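Local coordinates for protein NADP-dependent glyceraldehyde-3-phosphate dehydrogenase (Bacillus halodurans, PDB 3PRL) that probably oxidises glyceraldehyde 3-phosphate to 3-phosphoglycerate with NADP+ as the electron acceptor, as a member of the aldehyde dehydrogenase family, at residues Phe185-Gln190 against Val214-Gly219. Numbering follows the deposited sequence.
Sequences FKPATQ and VVTGRG
Val214 pairs with Phe185 as a parallel bridge, where strand 212-214 joins the coenzyme-binding sheet at the edge of strand 182-186. Its CG1, anti to the backbone N (chi1 -174°), lies 4.3 Å from Phe185 CD2 and 4.2 Å from Pro187 CD, the methylene that sits over one face of the Phe185 ring. Helix 192-204 covers this apolar patch through Val199. One residue on, Val215 N donates a nearly straight hydrogen bond (166°) to Phe185 O, 2.7 Å away, and Val215 CG2 rests 3.6 Å from Lys186 CB. Thr216 turns its methyl CG2 to Pro187 CG at 4.0 Å, while its hydroxyl bonds to Pro44 O. Beyond it the bent Lys186 chain brings NZ within 3.7 Å of Thr216 CA, and a weak hydrogen bond ties the amine to Pro187 O. Gly217 O and Arg218 O then approach Thr189 OG1 without bonding to it. With an alanine at Lys186, Pro187 O would probably lose its weak partner and the coenzyme site some positive charge. Lys186, Thr189 and Gly219 belong to the NADP+ site, where the parallel pairing sets the loops after both strands side by side; the lysine and threonine side chains probably serve the coenzyme, while Gly219 can offer only backbone.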
ATOM      1  N   PHE D 185      11.814 -22.011 -20.365  1.00 21.57           N
ATOM      2  CA  PHE D 185      12.802 -21.006 -20.763  1.00 21.43           C
ATOM      3  C   PHE D 185      13.315 -21.235 -22.191  1.00 23.16           C
ATOM      4  O   PHE D 185      13.924 -22.273 -22.484  1.00 23.73           O
ATOM      5  CB  PHE D 185      13.988 -21.008 -19.790  1.00 20.43           C
ATOM      6  CG  PHE D 185      15.107 -20.022 -20.154  1.00 19.07           C
ATOM      7  CD1 PHE D 185      14.811 -18.746 -20.657  1.00 19.74           C
ATOM      8  CD2 PHE D 185      16.451 -20.368 -19.969  1.00 20.58           C
ATOM      9  CE1 PHE D 185      15.810 -17.843 -21.000  1.00 18.51           C
ATOM     10  CE2 PHE D 185      17.470 -19.457 -20.291  1.00 19.37           C
ATOM     11  CZ  PHE D 185      17.151 -18.191 -20.809  1.00 20.00           C
ATOM     12  N   LYS D 186      13.073 -20.259 -23.062  1.00 23.98           N
ATOM     13  CA  LYS D 186      13.633 -20.271 -24.434  1.00 25.23           C
ATOM     14  C   LYS D 186      14.578 -19.096 -24.675  1.00 23.75           C
ATOM     15  O   LYS D 186      14.111 -17.995 -24.957  1.00 22.36           O
ATOM     16  CB  LYS D 186      12.513 -20.287 -25.497  1.00 26.58           C
ATOM     17  CG  LYS D 186      12.997 -20.296 -26.991  1.00 30.02           C
ATOM     18  CD  LYS D 186      14.228 -21.194 -27.212  1.00 27.90           C
ATOM     19  CE  LYS D 186      15.095 -20.751 -28.388  1.00 30.88           C
ATOM     20  NZ  LYS D 186      16.542 -21.105 -28.166  1.00 28.66           N
ATOM     21  N   PRO D 187      15.916 -19.326 -24.580  1.00 23.67           N
ATOM     22  CA  PRO D 187      16.859 -18.226 -24.860  1.00 23.73           C
ATOM     23  C   PRO D 187      16.898 -17.869 -26.335  1.00 24.68           C
ATOM     24  O   PRO D 187      16.544 -18.690 -27.156  1.00 25.85           O
ATOM     25  CB  PRO D 187      18.225 -18.813 -24.459  1.00 23.51           C
ATOM     26  CG  PRO D 187      18.046 -20.280 -24.474  1.00 25.75           C
ATOM     27  CD  PRO D 187      16.612 -20.547 -24.132  1.00 23.76           C
ATOM     28  N   ALA D 188      17.325 -16.657 -26.680  1.00 24.70           N
ATOM     29  CA  ALA D 188      17.719 -16.403 -28.057  1.00 25.47           C
ATOM     30  C   ALA D 188      18.819 -17.416 -28.384  1.00 26.66           C
ATOM     31  O   ALA D 188      19.665 -17.735 -27.524  1.00 26.80           O
ATOM     32  CB  ALA D 188      18.237 -14.994 -28.208  1.00 25.60           C
ATOM     33  N   THR D 189      18.813 -17.938 -29.604  1.00 27.18           N
ATOM     34  CA  THR D 189      19.799 -18.960 -29.979  1.00 28.08           C
ATOM     35  C   THR D 189      21.222 -18.407 -29.859  1.00 27.96           C
ATOM     36  O   THR D 189      22.128 -19.079 -29.337  1.00 27.69           O
ATOM     37  CB  THR D 189      19.512 -19.571 -31.378  1.00 28.79           C
ATOM     38  OG1 THR D 189      18.381 -20.441 -31.281  1.00 30.91           O
ATOM     39  CG2 THR D 189      20.721 -20.395 -31.895  1.00 31.53           C
ATOM     40  N   GLN D 190      21.421 -17.184 -30.344  1.00 27.94           N
ATOM     41  CA  GLN D 190      22.647 -16.475 -30.038  1.00 28.37           C
ATOM     42  C   GLN D 190      22.473 -15.919 -28.618  1.00 27.89           C
ATOM     43  O   GLN D 190      21.782 -14.918 -28.413  1.00 27.31           O
ATOM     44  CB  GLN D 190      22.924 -15.371 -31.065  1.00 28.76           C
ATOM     45  CG  GLN D 190      24.415 -14.999 -31.191  1.00 27.30           C
ATOM     46  CD  GLN D 190      25.286 -16.155 -31.662  1.00 29.79           C
ATOM     47  OE1 GLN D 190      24.925 -16.876 -32.593  1.00 28.25           O
ATOM     48  NE2 GLN D 190      26.448 -16.331 -31.021  1.00 28.21           N
ATOM     49  N   VAL D 214      14.530 -25.890 -19.957  1.00 27.95           N
ATOM     50  CA  VAL D 214      15.142 -25.104 -21.040  1.00 28.00           C
ATOM     51  C   VAL D 214      14.742 -25.692 -22.382  1.00 27.86           C
ATOM     52  O   VAL D 214      14.942 -26.875 -22.634  1.00 27.39           O
ATOM     53  CB  VAL D 214      16.691 -25.044 -20.954  1.00 28.70           C
ATOM     54  CG1 VAL D 214      17.259 -24.083 -22.017  1.00 28.27           C
ATOM     55  CG2 VAL D 214      17.145 -24.644 -19.554  1.00 28.37           C
ATOM     56  N   VAL D 215      14.132 -24.871 -23.227  1.00 28.84           N
ATOM     57  CA  VAL D 215      13.785 -25.315 -24.563  1.00 30.41           C
ATOM     58  C   VAL D 215      14.658 -24.570 -25.544  1.00 32.13           C
ATOM     59  O   VAL D 215      14.688 -23.356 -25.546  1.00 31.90           O
ATOM     60  CB  VAL D 215      12.271 -25.160 -24.888  1.00 30.21           C
ATOM     61  CG1 VAL D 215      11.455 -26.195 -24.096  1.00 30.92           C
ATOM     62  CG2 VAL D 215      11.766 -23.729 -24.608  1.00 29.86           C
ATOM     63  N   THR D 216      15.407 -25.316 -26.351  1.00 34.47           N
ATOM     64  CA  THR D 216      16.189 -24.724 -27.413  1.00 35.94           C
ATOM     65  C   THR D 216      15.808 -25.364 -28.739  1.00 38.42           C
ATOM     66  O   THR D 216      15.383 -26.516 -28.798  1.00 38.92           O
ATOM     67  CB  THR D 216      17.717 -24.848 -27.169  1.00 36.10           C
ATOM     68  OG1 THR D 216      18.060 -26.221 -26.959  1.00 32.18           O
ATOM     69  CG2 THR D 216      18.146 -24.012 -25.959  1.00 31.04           C
ATOM     70  N   GLY D 217      15.962 -24.604 -29.806  1.00 40.26           N
ATOM     71  CA  GLY D 217      15.536 -25.055 -31.105  1.00 43.09           C
ATOM     72  C   GLY D 217      15.595 -23.893 -32.049  1.00 45.01           C
ATOM     73  O   GLY D 217      15.659 -22.737 -31.624  1.00 44.58           O
ATOM     74  N   ARG D 218      15.567 -24.213 -33.336  1.00 47.60           N
ATOM     75  CA  ARG D 218      15.731 -23.230 -34.396  1.00 49.26           C
ATOM     76  C   ARG D 218      14.981 -21.911 -34.121  1.00 49.22           C
ATOM     77  O   ARG D 218      15.607 -20.888 -33.820  1.00 48.95           O
ATOM     78  CB  ARG D 218      15.356 -23.864 -35.742  1.00 50.46           C
ATOM     79  CG  ARG D 218      16.023 -25.236 -35.954  1.00 53.26           C
ATOM     80  CD  ARG D 218      16.630 -25.368 -37.346  1.00 51.95           C
ATOM     81  NE  ARG D 218      17.554 -24.271 -37.644  1.00 53.66           N
ATOM     82  CZ  ARG D 218      18.861 -24.405 -37.855  1.00 52.12           C
ATOM     83  NH1 ARG D 218      19.599 -23.332 -38.115  1.00 53.80           N
ATOM     84  NH2 ARG D 218      19.434 -25.606 -37.824  1.00 54.58           N
ATOM     85  N   GLY D 219      13.653 -21.946 -34.177  1.00 49.52           N
ATOM     86  CA  GLY D 219      12.857 -20.741 -33.981  1.00 49.52           C
ATOM     87  C   GLY D 219      11.642 -20.725 -34.883  1.00 50.38           C
ATOM     88  O   GLY D 219      11.012 -19.681 -35.077  1.00 50.43           O
TER